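Local coordinates for protein peptidoglycan-N-acetylmuramic acid deacetylase PdaC (PDB 6H8N) that removes acetyl groups from N-acetylmuramic acid residues of peptidoglycan, conferring lysozyme resistance, and also deacetylates chitin oligomers, here represented by its zinc-bound C-terminal catalytic domain, at residues A[38-43]-A[102-107]; A[54-59]-A[95-100]; A[135-140]-A[160-165]; A[127-132]-A[152-157]. The protein carries 1 engineered substitution. All coordinates share one frame; numbering follows the deposited sequence. Where two conformers were deposited one is given.

Contact 1: A[38-43]-A[102-107]; sequences HATFFV and PTLVRP
With CG of Arg-106 anti to the backbone N (chi1 179°) and the chain bent further out at chi3 (-80°), its guanidinium folds flat over the ring of Phe-42, whose own CG lies beside the backbone N. This is a cation-pi stack in the core of the NodB-type deacetylase barrel, where strand 40-43 of the parallel sheet faces the short strand 104-105. The two planes are tilted by only 20° and their centres lie 3.9 Å apart. The aliphatic stem joins in: CD of Arg-106 sits over the same ring, 4.1 Å from the Phe-42 centroid, and CB of Arg-106 comes to 3.4 Å from CD1 of Phe-42. Leu-104 fills in at the far end of the ring, and its CD1 also reaches CG2 of Thr-40.

The guanidinium is buried. NE bonds to the carbonyl of Ala-125, NH1 to the hydroxyls of Thr-15 and Ser-17, and NH2 weakly to the carbonyl of Leu-126. Ser-17 is engineered at the position of the probable proton acceptor, consistent with a second-shell place for Arg-106, whose O also bonds to ND1 of the zinc ligand His-68. CD2 and CE2 of Phe-42 both lie 3.4 Å from CZ of Arg-106.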
loop_
_atom_site.group_PDB
_atom_site.type_symbol
_atom_site.label_atom_id
_atom_site.label_comp_id
_atom_site.label_asym_id
_atom_site.label_seq_id
_atom_site.Cartn_x
_atom_site.Cartn_y
_atom_site.Cartn_z
ATOM N N HIS A 38 10.758 1.513 2.278
ATOM C CA HIS A 38 9.777 0.434 2.267
ATOM C C HIS A 38 8.454 0.976 1.769
ATOM O O HIS A 38 8.253 2.193 1.683
ATOM C CB HIS A 38 9.609 -0.202 3.652
ATOM C CG HIS A 38 10.827 -0.936 4.104
ATOM N ND1 HIS A 38 11.486 -0.631 5.273
ATOM C CD2 HIS A 38 11.531 -1.932 3.523
ATOM C CE1 HIS A 38 12.531 -1.432 5.405
ATOM N NE2 HIS A 38 12.593 -2.217 4.345
ATOM N N ALA A 39 7.547 0.061 1.429
ATOM C CA ALA A 39 6.222 0.422 0.954
ATOM C C ALA A 39 5.232 -0.653 1.380
ATOM O O ALA A 39 5.580 -1.631 2.056
ATOM C CB ALA A 39 6.219 0.611 -0.561
ATOM N N THR A 40 3.979 -0.447 0.991
ATOM C CA THR A 40 2.902 -1.363 1.318
ATOM C C THR A 40 2.229 -1.769 0.018
ATOM O O THR A 40 1.860 -0.898 -0.780
ATOM C CB THR A 40 1.867 -0.694 2.234
ATOM O OG1 THR A 40 2.548 -0.117 3.354
ATOM C CG2 THR A 40 0.870 -1.715 2.752
ATOM N N PHE A 41 2.101 -3.072 -0.214
ATOM C CA PHE A 41 1.562 -3.632 -1.449
ATOM C C PHE A 41 0.216 -4.257 -1.135
ATOM O O PHE A 41 0.141 -5.198 -0.333
ATOM C CB PHE A 41 2.528 -4.671 -2.018
ATOM C CG PHE A 41 3.819 -4.081 -2.490
ATOM C CD1 PHE A 41 4.851 -3.824 -1.609
ATOM C CD2 PHE A 41 3.986 -3.731 -3.832
ATOM C CE1 PHE A 41 6.040 -3.228 -2.059
ATOM C CE2 PHE A 41 5.156 -3.132 -4.276
ATOM C CZ PHE A 41 6.188 -2.898 -3.391
ATOM N N PHE A 42 -0.836 -3.739 -1.764
ATOM C CA PHE A 42 -2.187 -4.265 -1.623
ATOM C C PHE A 42 -2.418 -5.181 -2.811
ATOM O O PHE A 42 -2.581 -4.728 -3.952
ATOM C CB PHE A 42 -3.178 -3.112 -1.529
ATOM C CG PHE A 42 -3.076 -2.380 -0.227
ATOM C CD1 PHE A 42 -3.777 -2.825 0.871
ATOM C CD2 PHE A 42 -2.221 -1.282 -0.080
ATOM C CE1 PHE A 42 -3.662 -2.184 2.101
ATOM C CE2 PHE A 42 -2.108 -0.636 1.148
ATOM C CZ PHE A 42 -2.847 -1.085 2.227
ATOM N N VAL A 43 -2.390 -6.470 -2.536
ATOM C CA VAL A 43 -2.254 -7.510 -3.555
ATOM C C VAL A 43 -3.597 -8.169 -3.832
ATOM O O VAL A 43 -4.454 -8.326 -2.949
ATOM C CB VAL A 43 -1.194 -8.572 -3.163
ATOM C CG1 VAL A 43 0.182 -7.922 -3.004
ATOM C CG2 VAL A 43 -1.589 -9.316 -1.912
ATOM N N PRO A 102 -2.277 -10.735 6.613
ATOM C CA PRO A 102 -2.465 -9.278 6.530
ATOM C C PRO A 102 -3.468 -8.796 7.559
ATOM O O PRO A 102 -4.442 -9.479 7.871
ATOM C CB PRO A 102 -3.007 -9.069 5.115
ATOM C CG PRO A 102 -2.448 -10.238 4.335
ATOM C CD PRO A 102 -2.497 -11.395 5.324
ATOM N N THR A 103 -3.218 -7.588 8.062
ATOM C CA THR A 103 -4.173 -6.892 8.909
ATOM C C THR A 103 -4.862 -5.742 8.198
ATOM O O THR A 103 -5.900 -5.274 8.681
ATOM C CB THR A 103 -3.480 -6.343 10.162
ATOM O OG1 THR A 103 -2.473 -5.436 9.765
ATOM C CG2 THR A 103 -2.842 -7.466 10.972
ATOM N N LEU A 104 -4.344 -5.311 7.049
ATOM C CA LEU A 104 -4.880 -4.184 6.301
ATOM C C LEU A 104 -5.652 -4.689 5.097
ATOM O O LEU A 104 -5.189 -5.581 4.378
ATOM C CB LEU A 104 -3.753 -3.281 5.797
ATOM C CG LEU A 104 -2.771 -2.740 6.829
ATOM C CD1 LEU A 104 -1.654 -1.981 6.135
ATOM C CD2 LEU A 104 -3.490 -1.849 7.809
ATOM N N VAL A 105 -6.812 -4.088 4.848
ATOM C CA VAL A 105 -7.595 -4.375 3.657
ATOM C C VAL A 105 -7.834 -3.074 2.905
ATOM O O VAL A 105 -8.062 -2.023 3.516
ATOM C CB VAL A 105 -8.923 -5.089 3.998
ATOM C CG1 VAL A 105 -9.838 -4.212 4.841
ATOM C CG2 VAL A 105 -9.641 -5.577 2.727
ATOM N N ARG A 106 -7.770 -3.147 1.581
ATOM C CA ARG A 106 -8.051 -2.001 0.722
ATOM C C ARG A 106 -9.125 -2.432 -0.266
ATOM O O ARG A 106 -8.826 -3.122 -1.252
ATOM C CB ARG A 106 -6.791 -1.535 0.022
ATOM C CG ARG A 106 -7.011 -0.368 -0.914
ATOM C CD ARG A 106 -5.701 0.173 -1.425
ATOM N NE ARG A 106 -5.040 1.052 -0.474
ATOM C CZ ARG A 106 -3.885 1.660 -0.711
ATOM N NH1 ARG A 106 -3.233 1.443 -1.851
ATOM N NH2 ARG A 106 -3.385 2.495 0.185
ATOM N N PRO A 107 -10.386 -2.081 -0.028
ATOM C CA PRO A 107 -11.458 -2.521 -0.929
ATOM C C PRO A 107 -11.264 -1.928 -2.310
ATOM O O PRO A 107 -10.973 -0.731 -2.422
ATOM C CB PRO A 107 -12.715 -1.951 -0.265
ATOM C CG PRO A 107 -12.363 -1.900 1.201
ATOM C CD PRO A 107 -10.912 -1.445 1.189
#

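Contact 2: A[54-59]-A[95-100]; sequences TLIRML and EKISGY
Ser-98 OG has two partners, accepting from the backbone N of Tyr-100 at 3.1 Å and pairing with the carbonyl O of Ile-94 one turn back in the helix. The first bond makes an ST turn, with OG swung between the backbone N and the carbonyl carbon (chi1 73°), and Leu-59 packs against this hydroxymethyl group, its CD1 lying 3.7 Å from CB of Ser-98. The other methyl of Leu-59 rests over one face of the Tyr-100 ring: CD2 is 3.6 Å from the ring centroid and 20° off its normal, a CH-pi contact displaced toward the CD1 and CE1 rim.

Here helix 52-60 meets the C-terminal end of helix 80-98 on the outer layer of the deacetylase barrel, and Gly-99, with positive phi, lets the chain leave the helix. The hydroxyl of Tyr-100 is bonded to the backbone N of Val-65 in strand 64-67, which ties the turn to the sheet.

Toward Leu-55 and Ile-56 the packing is mostly aliphatic. In the conformer given for Ile-97, its CG2 lies 3.9 Å from Leu-55 CD2, and Val-48 of helix 45-50 touches both side chains. Ile-56 brings its CD1 to 3.8 Å from CB of Ser-98.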
loop_
_atom_site.group_PDB
_atom_site.type_symbol
_atom_site.label_atom_id
_atom_site.label_comp_id
_atom_site.label_asym_id
_atom_site.label_seq_id
_atom_site.Cartn_x
_atom_site.Cartn_y
_atom_site.Cartn_z
ATOM N N THR A 54 6.888 -13.450 -5.822
ATOM C CA THR A 54 6.936 -12.012 -5.648
ATOM C C THR A 54 6.368 -11.605 -4.295
ATOM O O THR A 54 6.866 -10.658 -3.685
ATOM C CB THR A 54 6.205 -11.357 -6.816
ATOM O OG1 THR A 54 6.716 -11.890 -8.053
ATOM C CG2 THR A 54 6.412 -9.865 -6.808
ATOM N N LEU A 55 5.370 -12.334 -3.796
ATOM C CA LEU A 55 4.914 -12.124 -2.420
ATOM C C LEU A 55 6.053 -12.382 -1.443
ATOM O O LEU A 55 6.294 -11.593 -0.528
ATOM C CB LEU A 55 3.744 -13.060 -2.109
ATOM C CG LEU A 55 3.315 -13.088 -0.653
ATOM C CD1 LEU A 55 2.789 -11.742 -0.205
ATOM C CD2 LEU A 55 2.303 -14.175 -0.412
ATOM N N ILE A 56 6.756 -13.507 -1.610
ATOM C CA ILE A 56 7.869 -13.792 -0.718
ATOM C C ILE A 56 8.908 -12.679 -0.778
ATOM O O ILE A 56 9.409 -12.235 0.257
ATOM C CB ILE A 56 8.473 -15.185 -1.008
ATOM C CG1 ILE A 56 7.459 -16.304 -0.740
ATOM C CG2 ILE A 56 9.755 -15.386 -0.200
ATOM C CD1 ILE A 56 6.990 -16.386 0.678
ATOM N N ARG A 57 9.250 -12.218 -1.981
ATOM C CA ARG A 57 10.265 -11.181 -2.094
ATOM C C ARG A 57 9.847 -9.894 -1.382
ATOM O O ARG A 57 10.643 -9.285 -0.654
ATOM C CB ARG A 57 10.603 -10.899 -3.558
ATOM C CG ARG A 57 11.722 -9.878 -3.681
ATOM C CD ARG A 57 12.196 -9.571 -5.101
ATOM N NE ARG A 57 13.082 -8.436 -4.925
ATOM C CZ ARG A 57 13.339 -7.478 -5.805
ATOM N NH1 ARG A 57 12.837 -7.525 -7.028
ATOM N NH2 ARG A 57 14.095 -6.460 -5.428
ATOM N N MET A 58 8.605 -9.451 -1.579
ATOM C CA MET A 58 8.226 -8.189 -0.968
ATOM C C MET A 58 8.278 -8.282 0.551
ATOM O O MET A 58 8.711 -7.331 1.216
ATOM C CB MET A 58 6.878 -7.687 -1.483
ATOM C CG MET A 58 5.722 -8.554 -1.246
ATOM S SD MET A 58 4.190 -7.896 -2.031
ATOM C CE MET A 58 4.551 -7.728 -3.751
ATOM N N LEU A 59 7.883 -9.439 1.118
ATOM C CA LEU A 59 7.966 -9.640 2.567
ATOM C C LEU A 59 9.411 -9.739 3.034
ATOM O O LEU A 59 9.774 -9.164 4.065
ATOM C CB LEU A 59 7.216 -10.908 2.961
ATOM C CG LEU A 59 5.697 -10.865 2.864
ATOM C CD1 LEU A 59 5.144 -12.292 3.034
ATOM C CD2 LEU A 59 5.122 -9.946 3.904
ATOM N N GLU A 95 -1.570 -16.746 3.257
ATOM C CA GLU A 95 -1.149 -17.614 4.357
ATOM C C GLU A 95 -0.505 -18.899 3.844
ATOM O O GLU A 95 0.521 -19.347 4.372
ATOM C CB GLU A 95 -2.368 -17.925 5.225
ATOM C CG GLU A 95 -2.246 -19.138 6.156
ATOM C CD GLU A 95 -1.273 -18.939 7.291
ATOM O OE1 GLU A 95 -1.054 -19.919 8.036
ATOM O OE2 GLU A 95 -0.745 -17.831 7.460
ATOM N N LYS A 96 -1.089 -19.501 2.810
ATOM C CA LYS A 96 -0.594 -20.767 2.274
ATOM C C LYS A 96 0.806 -20.641 1.694
ATOM O O LYS A 96 1.584 -21.601 1.735
ATOM C CB LYS A 96 -1.561 -21.256 1.196
ATOM C CG LYS A 96 -1.291 -22.615 0.610
ATOM C CD LYS A 96 -2.503 -23.066 -0.207
ATOM C CE LYS A 96 -2.209 -23.078 -1.692
ATOM N NZ LYS A 96 -1.274 -24.182 -2.042
ATOM N N ILE A 97 1.130 -19.493 1.114
ATOM C CA ILE A 97 2.432 -19.283 0.499
ATOM C C ILE A 97 3.474 -18.834 1.511
ATOM O O ILE A 97 4.645 -19.196 1.391
ATOM C CB ILE A 97 2.294 -18.264 -0.647
ATOM C CG1 ILE A 97 1.467 -18.868 -1.783
ATOM C CG2 ILE A 97 3.666 -17.786 -1.130
ATOM C CD1 ILE A 97 0.950 -17.845 -2.737
ATOM N N SER A 98 3.071 -18.020 2.482
ATOM C CA SER A 98 4.017 -17.252 3.284
ATOM C C SER A 98 3.830 -17.370 4.787
ATOM O O SER A 98 4.719 -16.933 5.524
ATOM C CB SER A 98 3.926 -15.761 2.911
ATOM O OG SER A 98 2.737 -15.175 3.413
ATOM N N GLY A 99 2.700 -17.877 5.269
ATOM C CA GLY A 99 2.437 -17.860 6.696
ATOM C C GLY A 99 2.138 -16.496 7.270
ATOM O O GLY A 99 2.062 -16.359 8.496
ATOM N N TYR A 100 1.982 -15.478 6.422
ATOM C CA TYR A 100 1.674 -14.115 6.855
ATOM C C TYR A 100 0.173 -13.878 6.781
ATOM O O TYR A 100 -0.486 -14.324 5.838
ATOM C CB TYR A 100 2.402 -13.166 5.910
ATOM C CG TYR A 100 2.317 -11.653 6.103
ATOM C CD1 TYR A 100 3.354 -10.967 6.745
ATOM C CD2 TYR A 100 1.320 -10.903 5.490
ATOM C CE1 TYR A 100 3.346 -9.575 6.852
ATOM C CE2 TYR A 100 1.262 -9.516 5.638
ATOM C CZ TYR A 100 2.317 -8.846 6.274
ATOM O OH TYR A 100 2.351 -7.439 6.363
#

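Contact 3: A[135-140]-A[160-165]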
loop_
_atom_site.group_PDB
_atom_site.type_symbol
_atom_site.label_atom_id
_atom_site.label_comp_id
_atom_site.label_asym_id
_atom_site.label_seq_id
_atom_site.Cartn_x
_atom_site.Cartn_y
_atom_site.Cartn_z
ATOM N N LYS A 135 -5.404 6.211 -15.652
ATOM C CA LYS A 135 -6.033 7.126 -16.591
ATOM C C LYS A 135 -4.992 7.869 -17.416
ATOM O O LYS A 135 -5.101 7.946 -18.644
ATOM C CB LYS A 135 -6.883 8.131 -15.816
ATOM C CG LYS A 135 -7.637 9.137 -16.687
ATOM C CD LYS A 135 -8.551 9.990 -15.808
ATOM C CE LYS A 135 -9.200 11.138 -16.575
ATOM N NZ LYS A 135 -10.185 11.879 -15.727
ATOM N N ASP A 136 -3.977 8.401 -16.752
ATOM C CA ASP A 136 -2.887 9.130 -17.398
ATOM C C ASP A 136 -1.648 8.238 -17.319
ATOM O O ASP A 136 -0.852 8.325 -16.384
ATOM C CB ASP A 136 -2.696 10.463 -16.707
ATOM C CG ASP A 136 -3.953 11.325 -16.754
ATOM O OD1 ASP A 136 -4.680 11.243 -17.764
ATOM O OD2 ASP A 136 -4.177 12.085 -15.790
ATOM N N ARG A 137 -1.518 7.346 -18.288
ATOM C CA ARG A 137 -0.447 6.358 -18.289
ATOM C C ARG A 137 0.784 6.977 -18.938
ATOM O O ARG A 137 1.184 6.658 -20.058
ATOM C CB ARG A 137 -0.895 5.082 -18.983
ATOM C CG ARG A 137 -2.131 4.479 -18.364
ATOM C CD ARG A 137 -2.334 3.099 -18.873
ATOM N NE ARG A 137 -3.628 2.587 -18.451
ATOM C CZ ARG A 137 -4.068 1.381 -18.754
ATOM N NH1 ARG A 137 -5.265 1.005 -18.339
ATOM N NH2 ARG A 137 -3.314 0.563 -19.478
ATOM N N ASN A 138 1.389 7.882 -18.180
ATOM C CA ASN A 138 2.444 8.748 -18.678
ATOM C C ASN A 138 3.336 9.058 -17.486
ATOM O O ASN A 138 2.872 9.625 -16.494
ATOM C CB ASN A 138 1.828 10.021 -19.269
ATOM C CG ASN A 138 2.866 10.988 -19.749
ATOM O OD1 ASN A 138 3.309 11.854 -19.012
ATOM N ND2 ASN A 138 3.252 10.855 -21.009
ATOM N N LYS A 139 4.602 8.667 -17.580
ATOM C CA LYS A 139 5.503 8.737 -16.439
ATOM C C LYS A 139 5.560 10.136 -15.842
ATOM O O LYS A 139 5.381 10.314 -14.628
ATOM C CB LYS A 139 6.897 8.257 -16.846
ATOM C CG LYS A 139 7.928 8.350 -15.718
ATOM C CD LYS A 139 9.348 8.143 -16.225
ATOM C CE LYS A 139 10.371 8.278 -15.119
ATOM N NZ LYS A 139 11.763 8.271 -15.653
ATOM N N LYS A 140 5.843 11.151 -16.663
ATOM C CA LYS A 140 6.042 12.473 -16.101
ATOM C C LYS A 140 4.765 13.031 -15.496
ATOM O O LYS A 140 4.823 13.755 -14.505
ATOM C CB LYS A 140 6.583 13.417 -17.177
ATOM C CG LYS A 140 7.161 14.689 -16.619
ATOM C CD LYS A 140 7.775 15.581 -17.715
ATOM C CE LYS A 140 8.470 16.783 -17.111
ATOM N NZ LYS A 140 7.865 17.242 -15.805
ATOM N N ASP A 160 0.733 -0.914 -9.308
ATOM C CA ASP A 160 2.030 -1.488 -9.717
ATOM C C ASP A 160 1.900 -2.529 -10.810
ATOM O O ASP A 160 2.603 -3.543 -10.775
ATOM C CB ASP A 160 2.853 -2.034 -8.533
ATOM C CG ASP A 160 2.174 -3.170 -7.775
ATOM O OD1 ASP A 160 0.998 -3.018 -7.413
ATOM O OD2 ASP A 160 2.863 -4.204 -7.503
ATOM N N ILE A 161 1.037 -2.293 -11.795
ATOM C CA ILE A 161 0.834 -3.200 -12.915
ATOM C C ILE A 161 1.142 -2.557 -14.261
ATOM O O ILE A 161 0.996 -3.217 -15.294
ATOM C CB ILE A 161 -0.594 -3.782 -12.896
ATOM C CG1 ILE A 161 -1.645 -2.677 -12.956
ATOM C CG2 ILE A 161 -0.768 -4.632 -11.641
ATOM C CD1 ILE A 161 -3.044 -3.199 -13.243
ATOM N N TYR A 162 1.527 -1.287 -14.290
ATOM C CA TYR A 162 1.798 -0.573 -15.528
ATOM C C TYR A 162 3.265 -0.169 -15.593
ATOM O O TYR A 162 3.835 0.294 -14.600
ATOM C CB TYR A 162 0.945 0.689 -15.629
ATOM C CG TYR A 162 -0.540 0.434 -15.475
ATOM C CD1 TYR A 162 -1.226 -0.360 -16.379
ATOM C CD2 TYR A 162 -1.251 0.995 -14.424
ATOM C CE1 TYR A 162 -2.595 -0.582 -16.240
ATOM C CE2 TYR A 162 -2.615 0.774 -14.280
ATOM C CZ TYR A 162 -3.275 -0.018 -15.188
ATOM O OH TYR A 162 -4.625 -0.228 -15.026
ATOM N N ARG A 163 3.856 -0.299 -16.782
ATOM C CA ARG A 163 5.240 0.121 -16.970
ATOM C C ARG A 163 5.441 1.584 -16.580
ATOM O O ARG A 163 6.437 1.924 -15.924
ATOM C CB ARG A 163 5.644 -0.120 -18.423
ATOM C CG ARG A 163 7.037 0.368 -18.793
ATOM C CD ARG A 163 8.009 -0.785 -19.001
ATOM N NE ARG A 163 8.034 -1.715 -17.871
ATOM C CZ ARG A 163 8.538 -1.429 -16.673
ATOM N NH1 ARG A 163 8.528 -2.342 -15.703
ATOM N NH2 ARG A 163 9.046 -0.229 -16.436
ATOM N N THR A 164 4.537 2.472 -17.001
ATOM C CA THR A 164 4.680 3.886 -16.672
ATOM C C THR A 164 4.586 4.121 -15.174
ATOM O O THR A 164 5.190 5.065 -14.659
ATOM C CB THR A 164 3.663 4.754 -17.432
ATOM O OG1 THR A 164 2.383 4.120 -17.456
ATOM C CG2 THR A 164 4.104 4.991 -18.866
ATOM N N SER A 165 3.807 3.308 -14.464
ATOM C CA SER A 165 3.705 3.420 -13.010
ATOM C C SER A 165 4.991 2.980 -12.329
ATOM O O SER A 165 5.432 3.616 -11.371
ATOM C CB SER A 165 2.521 2.594 -12.512
ATOM O OG SER A 165 1.319 3.159 -12.968
#
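Arg-137 extends from CG to NE and lays its guanidinium across one face of the Tyr-162 ring, the two planes inclined at 33° to each other. The overlap is off centre on the ring: CE1 of Tyr-162 lies over the middle of the guanidinium, 3.5 Å from its CZ, while NE of Arg-137 is displaced toward the ring's rim. NH1 of Arg-137 drifts toward the phenol end, 3.6 Å from OH of Tyr-162. NE is bonded to the carbonyl O of Trp-134, which helps fix the rotation of the group.

Tyr-162 is the N-cap residue of helix 163-178, and Asn-138 takes the same position ahead of helix 139-149, so the contact joins the starts of two helices in the outer layer of the NodB barrel. CG1 of Ile-161 covers the opposite face of the tyrosine ring, and Ser-165 OG lies in plane at its edge. That serine is also bonded to Asp-133, which by similarity raises the pKa of His-159, the probable proton donor.

Thr-164 uses both branches. With OG1 between the backbone N and the carbonyl carbon (chi1 42°), the hydroxyl lies 3.7 Å from CB of Arg-137, and CG2 is 3.6 Å from O of Arg-137.

Contact 4: A[127-132]-A[152-157]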
loop_
_atom_site.group_PDB
_atom_site.type_symbol
_atom_site.label_atom_id
_atom_site.label_comp_id
_atom_site.label_asym_id
_atom_site.label_seq_id
_atom_site.Cartn_x
_atom_site.Cartn_y
_atom_site.Cartn_z
ATOM N N TRP A 127 -6.228 6.059 1.014
ATOM C CA TRP A 127 -5.107 6.869 0.543
ATOM C C TRP A 127 -5.514 8.339 0.525
ATOM O O TRP A 127 -6.702 8.678 0.586
ATOM C CB TRP A 127 -4.658 6.430 -0.851
ATOM C CG TRP A 127 -5.768 6.499 -1.825
ATOM C CD1 TRP A 127 -6.152 7.593 -2.537
ATOM C CD2 TRP A 127 -6.687 5.454 -2.164
ATOM N NE1 TRP A 127 -7.251 7.299 -3.297
ATOM C CE2 TRP A 127 -7.606 5.990 -3.087
ATOM C CE3 TRP A 127 -6.819 4.113 -1.784
ATOM C CZ2 TRP A 127 -8.649 5.232 -3.629
ATOM C CZ3 TRP A 127 -7.838 3.370 -2.328
ATOM C CH2 TRP A 127 -8.748 3.933 -3.247
ATOM N N ASP A 128 -4.506 9.207 0.400
ATOM C CA ASP A 128 -4.683 10.666 0.336
ATOM C C ASP A 128 -4.391 11.248 -1.037
ATOM O O ASP A 128 -4.936 12.306 -1.379
ATOM C CB ASP A 128 -3.714 11.377 1.300
ATOM C CG ASP A 128 -3.899 10.976 2.714
ATOM O OD1 ASP A 128 -5.023 11.111 3.239
ATOM O OD2 ASP A 128 -2.920 10.537 3.320
ATOM N N VAL A 129 -3.491 10.642 -1.795
ATOM C CA VAL A 129 -2.985 11.196 -3.045
ATOM C C VAL A 129 -3.103 10.118 -4.105
ATOM O O VAL A 129 -2.570 9.018 -3.937
ATOM C CB VAL A 129 -1.520 11.632 -2.896
ATOM C CG1 VAL A 129 -0.958 12.043 -4.242
ATOM C CG2 VAL A 129 -1.374 12.756 -1.890
ATOM N N ASP A 130 -3.788 10.434 -5.198
ATOM C CA ASP A 130 -4.062 9.468 -6.258
ATOM C C ASP A 130 -3.811 10.153 -7.600
ATOM O O ASP A 130 -4.652 10.947 -8.063
ATOM C CB ASP A 130 -5.495 8.952 -6.157
ATOM C CG ASP A 130 -5.857 7.979 -7.255
ATOM O OD1 ASP A 130 -4.997 7.614 -8.093
ATOM O OD2 ASP A 130 -7.046 7.568 -7.262
ATOM N N PRO A 131 -2.679 9.892 -8.249
ATOM C CA PRO A 131 -2.408 10.516 -9.552
ATOM C C PRO A 131 -3.175 9.899 -10.701
ATOM O O PRO A 131 -2.944 10.279 -11.854
ATOM C CB PRO A 131 -0.908 10.275 -9.725
ATOM C CG PRO A 131 -0.686 8.957 -9.022
ATOM C CD PRO A 131 -1.582 8.996 -7.824
ATOM N N GLU A 132 -4.032 8.931 -10.436
ATOM C CA GLU A 132 -4.832 8.289 -11.463
ATOM C C GLU A 132 -3.949 7.735 -12.582
ATOM O O GLU A 132 -4.142 8.007 -13.774
ATOM C CB GLU A 132 -5.897 9.248 -11.992
ATOM C CG GLU A 132 -6.775 9.823 -10.891
ATOM C CD GLU A 132 -7.986 10.554 -11.424
ATOM O OE1 GLU A 132 -7.825 11.648 -12.012
ATOM O OE2 GLU A 132 -9.100 10.034 -11.265
ATOM N N ASP A 152 4.438 15.380 4.371
ATOM C CA ASP A 152 4.551 14.553 5.555
ATOM C C ASP A 152 3.201 13.958 5.926
ATOM O O ASP A 152 2.165 14.634 5.898
ATOM C CB ASP A 152 5.051 15.401 6.713
ATOM C CG ASP A 152 5.092 14.628 8.009
ATOM O OD1 ASP A 152 5.948 13.736 8.147
ATOM O OD2 ASP A 152 4.230 14.923 8.873
ATOM N N GLY A 153 3.242 12.676 6.288
ATOM C CA GLY A 153 2.100 11.959 6.784
ATOM C C GLY A 153 1.123 11.481 5.740
ATOM O O GLY A 153 0.122 10.861 6.101
ATOM N N ARG A 154 1.362 11.729 4.463
ATOM C CA ARG A 154 0.407 11.374 3.429
ATOM C C ARG A 154 0.636 9.951 2.935
ATOM O O ARG A 154 1.720 9.376 3.086
ATOM C CB ARG A 154 0.475 12.363 2.266
ATOM C CG ARG A 154 0.077 13.754 2.711
ATOM C CD ARG A 154 -0.095 14.699 1.549
ATOM N NE ARG A 154 -0.692 15.927 2.029
ATOM C CZ ARG A 154 -0.240 17.151 1.808
ATOM N NH1 ARG A 154 -0.907 18.144 2.356
ATOM N NH2 ARG A 154 0.838 17.385 1.068
ATOM N N THR A 155 -0.411 9.400 2.342
ATOM C CA THR A 155 -0.419 8.071 1.750
ATOM C C THR A 155 -0.706 8.211 0.262
ATOM O O THR A 155 -1.735 8.786 -0.125
ATOM C CB THR A 155 -1.478 7.211 2.436
ATOM O OG1 THR A 155 -1.150 7.115 3.823
ATOM C CG2 THR A 155 -1.535 5.812 1.848
ATOM N N ILE A 156 0.196 7.683 -0.563
ATOM C CA ILE A 156 0.138 7.801 -2.019
ATOM C C ILE A 156 -0.324 6.476 -2.597
ATOM O O ILE A 156 0.147 5.414 -2.177
ATOM C CB ILE A 156 1.523 8.167 -2.588
ATOM C CG1 ILE A 156 1.975 9.535 -2.069
ATOM C CG2 ILE A 156 1.501 8.163 -4.103
ATOM C CD1 ILE A 156 3.462 9.797 -2.217
ATOM N N LEU A 157 -1.209 6.531 -3.596
ATOM C CA LEU A 157 -1.666 5.354 -4.343
ATOM C C LEU A 157 -1.049 5.312 -5.733
ATOM O O LEU A 157 -1.258 6.226 -6.537
ATOM C CB LEU A 157 -3.187 5.374 -4.465
ATOM C CG LEU A 157 -3.838 4.372 -5.424
ATOM C CD1 LEU A 157 -3.499 2.947 -5.005
ATOM C CD2 LEU A 157 -5.342 4.599 -5.505
HETATM O O HOH W 1 -1.897 9.221 5.379
HETATM O O HOH W 2 -2.929 6.102 -9.089
#
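Leu-157 and Val-129 have the most surface buried here, and the backbones of the two residues are bonded directly: N of Leu-157 donates to O of Val-129 at 2.9 Å. A chi1 of 169° sets CG of Leu-157 opposite the backbone N and carries the side chain over one face of the Trp-127 indole. Its CD2 sits over the centre of the six-membered ring, 3.7 Å from the centroid and 15° off the normal, a CH-pi contact. The same methyl lies 3.8 Å from CG of Asp-130, whose side chain runs alongside the leucine.

Val-129 and Ile-156 form a single beta bridge, and by it the loop 127-132 crosses strand 155-159 of the parallel sheet in the NodB-type barrel, joined to it at one point. Leu-157 touches the engineered Ser-17, and its side chain is about 4 Å from that of His-159 (nearest atoms), the probable proton donor.

Thr-155 is held beside the bridge. Its O takes two donors, N of Asp-128 at 2.9 Å and N of Val-129 at 3.1 Å. In return N of Thr-155 donates to OD2 of Asp-128 at 2.9 Å, through the lone pair facing away from the other oxygen. A water bonds that OD2, O of Gly-153 and OG1 of Thr-155. Asp-130 OD1 receives N of Glu-132 from above the carboxylate plane, an Asx turn.

Overall arrangement
Contacts 1 and 4 share the sheet and meet at Arg-106: NH1 of Arg-106 is 3.5 Å from CD1 of Leu-157, and its NE is 3.8 Å from CE3 of Trp-127, so the arginine of contact 1 lies against contact 4. Both reach Ser-17, and the side chain of Arg-106 is about 7 Å from the zinc ion. Contact 3 also comes near the zinc ion, with the side chain of Tyr-162 about 8 Å away; its segments alternate along the chain with those of contact 4. Contact 2 is more remote, about 25 Å from contact 4 between centres, but Met-58 SD touches CB of Phe-41 in contact 1 at 3.6 Å.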